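Local structure of quinone oxidoreductase (Thermus thermophilus, 1IZ0) at residues A[74-79]-A[83-88]; A[178-183]-A[205-210]. The protein binds NADPH and probably uses it to reduce quinones. All blocks are in the same frame, centred on the assembly; numbering follows the deposited sequence.

Interaction 1 of 2, residues A[74-79]-A[83-88]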
loop_
_atom_site.group_PDB
_atom_site.type_symbol
_atom_site.label_atom_id
_atom_site.label_comp_id
_atom_site.label_asym_id
_atom_site.label_seq_id
_atom_site.Cartn_x
_atom_site.Cartn_y
_atom_site.Cartn_z
ATOM N N ALA A 74 -3.155 -12.926 0.212
ATOM C CA ALA A 74 -4.542 -12.633 -0.109
ATOM C C ALA A 74 -5.059 -11.367 0.537
ATOM O O ALA A 74 -4.607 -10.970 1.610
ATOM C CB ALA A 74 -5.433 -13.808 0.294
ATOM N N LEU A 75 -6.004 -10.729 -0.139
ATOM C CA LEU A 75 -6.644 -9.537 0.382
ATOM C C LEU A 75 -8.018 -9.999 0.823
ATOM O O LEU A 75 -8.775 -10.565 0.033
ATOM C CB LEU A 75 -6.769 -8.459 -0.692
ATOM C CG LEU A 75 -5.469 -7.700 -0.942
ATOM C CD1 LEU A 75 -5.710 -6.559 -1.893
ATOM C CD2 LEU A 75 -4.949 -7.170 0.385
ATOM N N VAL A 76 -8.322 -9.784 2.095
ATOM C CA VAL A 76 -9.600 -10.189 2.661
ATOM C C VAL A 76 -10.237 -8.920 3.222
ATOM O O VAL A 76 -9.544 -7.923 3.432
ATOM C CB VAL A 76 -9.377 -11.228 3.794
ATOM C CG1 VAL A 76 -10.691 -11.741 4.300
ATOM C CG2 VAL A 76 -8.544 -12.392 3.283
ATOM N N PRO A 77 -11.560 -8.922 3.446
ATOM C CA PRO A 77 -12.190 -7.710 3.987
ATOM C C PRO A 77 -11.961 -7.592 5.491
ATOM O O PRO A 77 -12.053 -6.506 6.062
ATOM C CB PRO A 77 -13.670 -7.909 3.661
ATOM C CG PRO A 77 -13.654 -8.876 2.501
ATOM C CD PRO A 77 -12.579 -9.834 2.899
ATOM N N GLN A 78 -11.678 -8.724 6.129
ATOM C CA GLN A 78 -11.444 -8.752 7.570
ATOM C C GLN A 78 -11.000 -10.157 7.929
ATOM O O GLN A 78 -10.942 -11.028 7.062
ATOM C CB GLN A 78 -12.735 -8.431 8.336
ATOM C CG GLN A 78 -13.745 -9.581 8.342
ATOM C CD GLN A 78 -14.826 -9.418 9.408
ATOM O OE1 GLN A 78 -15.829 -8.718 9.200
ATOM N NE2 GLN A 78 -14.618 -10.058 10.565
ATOM N N GLY A 79 -10.692 -10.379 9.203
ATOM C CA GLY A 79 -10.280 -11.703 9.641
ATOM C C GLY A 79 -8.794 -12.001 9.567
ATOM O O GLY A 79 -8.373 -13.128 9.823
ATOM N N GLU A 83 -5.672 -17.051 13.572
ATOM C CA GLU A 83 -4.902 -18.227 13.183
ATOM C C GLU A 83 -5.310 -18.796 11.836
ATOM O O GLU A 83 -4.474 -19.343 11.116
ATOM C CB GLU A 83 -5.020 -19.318 14.249
ATOM C CG GLU A 83 -4.140 -19.077 15.451
ATOM C CD GLU A 83 -4.213 -20.205 16.451
ATOM O OE1 GLU A 83 -5.274 -20.363 17.094
ATOM O OE2 GLU A 83 -3.210 -20.939 16.587
ATOM N N ARG A 84 -6.589 -18.675 11.501
ATOM C CA ARG A 84 -7.094 -19.187 10.233
ATOM C C ARG A 84 -8.155 -18.254 9.670
ATOM O O ARG A 84 -8.894 -17.620 10.429
ATOM C CB ARG A 84 -7.680 -20.594 10.423
ATOM C CG ARG A 84 -6.632 -21.648 10.763
ATOM C CD ARG A 84 -7.255 -22.961 11.204
ATOM N NE ARG A 84 -6.237 -23.934 11.606
ATOM C CZ ARG A 84 -5.399 -24.540 10.765
ATOM N NH1 ARG A 84 -5.453 -24.280 9.465
ATOM N NH2 ARG A 84 -4.501 -25.406 11.223
ATOM N N VAL A 85 -8.218 -18.172 8.340
ATOM C CA VAL A 85 -9.188 -17.322 7.657
ATOM C C VAL A 85 -9.712 -18.021 6.415
ATOM O O VAL A 85 -8.943 -18.648 5.685
ATOM C CB VAL A 85 -8.561 -15.994 7.174
ATOM C CG1 VAL A 85 -9.569 -14.876 7.303
ATOM C CG2 VAL A 85 -7.301 -15.698 7.940
ATOM N N ALA A 86 -11.015 -17.908 6.171
ATOM C CA ALA A 86 -11.618 -18.514 4.988
ATOM C C ALA A 86 -11.397 -17.526 3.851
ATOM O O ALA A 86 -11.647 -16.329 4.004
ATOM C CB ALA A 86 -13.112 -18.747 5.206
ATOM N N VAL A 87 -10.928 -18.020 2.711
ATOM C CA VAL A 87 -10.651 -17.149 1.577
ATOM C C VAL A 87 -11.135 -17.734 0.251
ATOM O O VAL A 87 -10.961 -18.917 -0.013
ATOM C CB VAL A 87 -9.124 -16.878 1.463
ATOM C CG1 VAL A 87 -8.842 -15.904 0.328
ATOM C CG2 VAL A 87 -8.590 -16.342 2.778
ATOM N N PRO A 88 -11.756 -16.904 -0.601
ATOM C CA PRO A 88 -12.237 -17.401 -1.896
ATOM C C PRO A 88 -11.038 -17.841 -2.737
ATOM O O PRO A 88 -10.076 -17.085 -2.893
ATOM C CB PRO A 88 -12.936 -16.183 -2.496
ATOM C CG PRO A 88 -13.417 -15.437 -1.280
ATOM C CD PRO A 88 -12.224 -15.529 -0.356
HETATM O O HOH W 1 -10.011 -15.087 10.585
#
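Val76 and Val87 meet through one methyl each, Val76 CG2 against Val87 CG2 at 4.0 Å, and the two side chains cross obliquely. Val87 places its other methyl on Ala74: with CG1 anti to the backbone N (chi1 -177°), Val87 CG1 lies 4.0 Å from Ala74 CB. The two methyls of Val87 thus serve two different residues of 74-79.

The second kind of contact is apolar against polar. Both methyls of Val85 lie against the carbonyl of Gly79, with Val85 CG1 3.3 Å and Val85 CG2 3.4 Å from Gly79 O.

The polar link is a water. It donates to Gly79 O at 2.7 Å and to Arg84 O at 2.8 Å, so it bridges two backbone carbonyls.

Strand 70-75 pairs with 62-67 (Ala74 with Val63) and strand 84-88 with 27-37 (Val85 with Leu30). The two segments are therefore not paired with each other, but face each other within the mixed sheet of the GroES-like part of the fold. Most of the residues that touch are buried. The segments meet through valine and alanine methyls and one bridging water, with no direct hydrogen bond.

Interaction 2 of 2, residues A[178-183]-A[205-210]; sequences AEVPER and LGLLAH
Leu207 of 205-210 packs on the start of helix 180-186, against Val180 and Pro181. The segment begins with a type I beta turn from Leu205 to Leu208. The turn is closed by a backbone hydrogen bond from Leu208 N to Leu205 O at 3.2 Å. Gly206 occupies its second position.

Leu207 comes third in the turn, and its side chain is directed at the helix. With CG anti to the carbonyl carbon and beside the backbone N (chi1 -49°), the fork of Leu207 extends toward Val180 and Pro181. The two end methyls do the touching. Leu207 CD1 meets Val180 CG1 at 3.7 Å. Leu207 CD2 lies 3.9 Å from Pro181 CA and 4.2 Å from Val180 CG1. One methyl of Val180 is thus met by both ends of the leucine fork. The side chains of Val180 and Leu207 cross at about a right angle. Val180 is buried and Pro181 is exposed, so the contact runs from the interior to the surface. No hydrogen bond crosses it.

After Leu207 the chain enters strand 208-209. Ala209, like Leu207, has a backbone hydrogen bond with Leu190.

The contact lies in the nucleotide-binding Rossmann domain. The Val180 side chain is about 5 Å from that of Tyr177, which binds NADPH in a structure of this protein. Helix 180-186 follows strand 173-176, an outermost strand of the parallel sheet, and Arg183 forms a salt bridge with Glu173 of that strand. On the other side of the contact, the turn connects helix 201-205 to strand 208-209 and leads towards strand 212-216.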
loop_
_atom_site.group_PDB
_atom_site.type_symbol
_atom_site.label_atom_id
_atom_site.label_comp_id
_atom_site.label_asym_id
_atom_site.label_seq_id
_atom_site.Cartn_x
_atom_site.Cartn_y
_atom_site.Cartn_z
ATOM N N ALA A 178 10.360 20.214 2.173
ATOM C CA ALA A 178 10.671 21.631 2.018
ATOM C C ALA A 178 11.431 21.942 0.728
ATOM O O ALA A 178 11.280 23.030 0.158
ATOM C CB ALA A 178 11.473 22.122 3.226
ATOM N N GLU A 179 12.243 20.998 0.261
ATOM C CA GLU A 179 13.024 21.228 -0.953
ATOM C C GLU A 179 12.419 20.696 -2.252
ATOM O O GLU A 179 12.974 20.917 -3.325
ATOM C CB GLU A 179 14.449 20.688 -0.766
ATOM C CG GLU A 179 14.535 19.399 0.031
ATOM C CD GLU A 179 15.950 19.101 0.517
ATOM O OE1 GLU A 179 16.611 20.041 1.008
ATOM O OE2 GLU A 179 16.396 17.934 0.420
ATOM N N VAL A 180 11.278 20.017 -2.161
ATOM C CA VAL A 180 10.622 19.481 -3.352
ATOM C C VAL A 180 10.313 20.562 -4.400
ATOM O O VAL A 180 10.526 20.354 -5.600
ATOM C CB VAL A 180 9.307 18.730 -2.980
ATOM C CG1 VAL A 180 8.402 18.581 -4.216
ATOM C CG2 VAL A 180 9.647 17.343 -2.437
ATOM N N PRO A 181 9.791 21.724 -3.963
ATOM C CA PRO A 181 9.476 22.794 -4.909
ATOM C C PRO A 181 10.650 23.171 -5.808
ATOM O O PRO A 181 10.486 23.335 -7.016
ATOM C CB PRO A 181 9.053 23.936 -3.993
ATOM C CG PRO A 181 8.334 23.198 -2.892
ATOM C CD PRO A 181 9.264 22.038 -2.621
ATOM N N GLU A 182 11.834 23.309 -5.225
ATOM C CA GLU A 182 13.007 23.669 -6.008
ATOM C C GLU A 182 13.456 22.503 -6.889
ATOM O O GLU A 182 13.973 22.713 -7.986
ATOM C CB GLU A 182 14.143 24.112 -5.087
ATOM N N ARG A 183 13.257 21.272 -6.427
ATOM C CA ARG A 183 13.657 20.121 -7.237
ATOM C C ARG A 183 12.713 19.976 -8.434
ATOM O O ARG A 183 13.150 19.725 -9.563
ATOM C CB ARG A 183 13.665 18.838 -6.396
ATOM C CG ARG A 183 14.656 18.857 -5.218
ATOM C CD ARG A 183 15.969 19.571 -5.575
ATOM N NE ARG A 183 16.626 18.983 -6.738
ATOM C CZ ARG A 183 17.474 19.635 -7.533
ATOM N NH1 ARG A 183 17.773 20.907 -7.297
ATOM N NH2 ARG A 183 18.022 19.018 -8.568
ATOM N N LEU A 205 -0.018 20.549 -7.065
ATOM C CA LEU A 205 -0.438 20.845 -8.428
ATOM C C LEU A 205 0.505 21.851 -9.068
ATOM O O LEU A 205 0.713 21.835 -10.278
ATOM C CB LEU A 205 -1.871 21.386 -8.438
ATOM C CG LEU A 205 -2.979 20.351 -8.207
ATOM C CD1 LEU A 205 -4.279 21.057 -7.892
ATOM C CD2 LEU A 205 -3.129 19.467 -9.444
ATOM N N GLY A 206 1.094 22.717 -8.249
ATOM C CA GLY A 206 2.015 23.707 -8.779
ATOM C C GLY A 206 3.327 23.099 -9.248
ATOM O O GLY A 206 4.112 23.758 -9.935
ATOM N N LEU A 207 3.564 21.840 -8.889
ATOM C CA LEU A 207 4.799 21.144 -9.257
ATOM C C LEU A 207 4.688 20.485 -10.623
ATOM O O LEU A 207 5.692 20.082 -11.211
ATOM C CB LEU A 207 5.113 20.050 -8.235
ATOM C CG LEU A 207 5.081 20.392 -6.743
ATOM C CD1 LEU A 207 5.214 19.108 -5.930
ATOM C CD2 LEU A 207 6.196 21.370 -6.413
ATOM N N LEU A 208 3.460 20.361 -11.116
ATOM C CA LEU A 208 3.211 19.706 -12.395
ATOM C C LEU A 208 3.494 20.525 -13.641
ATOM O O LEU A 208 3.296 21.736 -13.666
ATOM C CB LEU A 208 1.759 19.219 -12.449
ATOM C CG LEU A 208 1.368 18.120 -11.459
ATOM C CD1 LEU A 208 -0.150 18.021 -11.369
ATOM C CD2 LEU A 208 1.984 16.794 -11.907
ATOM N N ALA A 209 3.961 19.838 -14.680
ATOM C CA ALA A 209 4.228 20.464 -15.967
ATOM C C ALA A 209 2.965 20.261 -16.811
ATOM O O ALA A 209 2.053 19.545 -16.396
ATOM C CB ALA A 209 5.426 19.797 -16.646
ATOM N N HIS A 210 2.913 20.887 -17.985
ATOM C CA HIS A 210 1.758 20.758 -18.870
ATOM C C HIS A 210 1.386 19.286 -19.065
ATOM O O HIS A 210 2.248 18.445 -19.315
ATOM C CB HIS A 210 2.052 21.413 -20.236
#

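From the N terminus, interaction 1 comes first. It closes a short loop, with three residues between 74-79 and 83-88, in the GroES-like part of the chain. Interaction 2 comes later and closes a longer loop of 21 residues between 178-183 and 205-210. That loop holds strand 190-195 and most of helix 201-205. The two loops are in series, so they neither nest nor cross. They lie on opposite sides of the chain's centre. The centres of interaction 1 and interaction 2 are about 41 Å apart. Interaction 1 joins two strands of the mixed sheet that are not paired with each other. Interaction 2 joins a helix to a turn in the Rossmann domain.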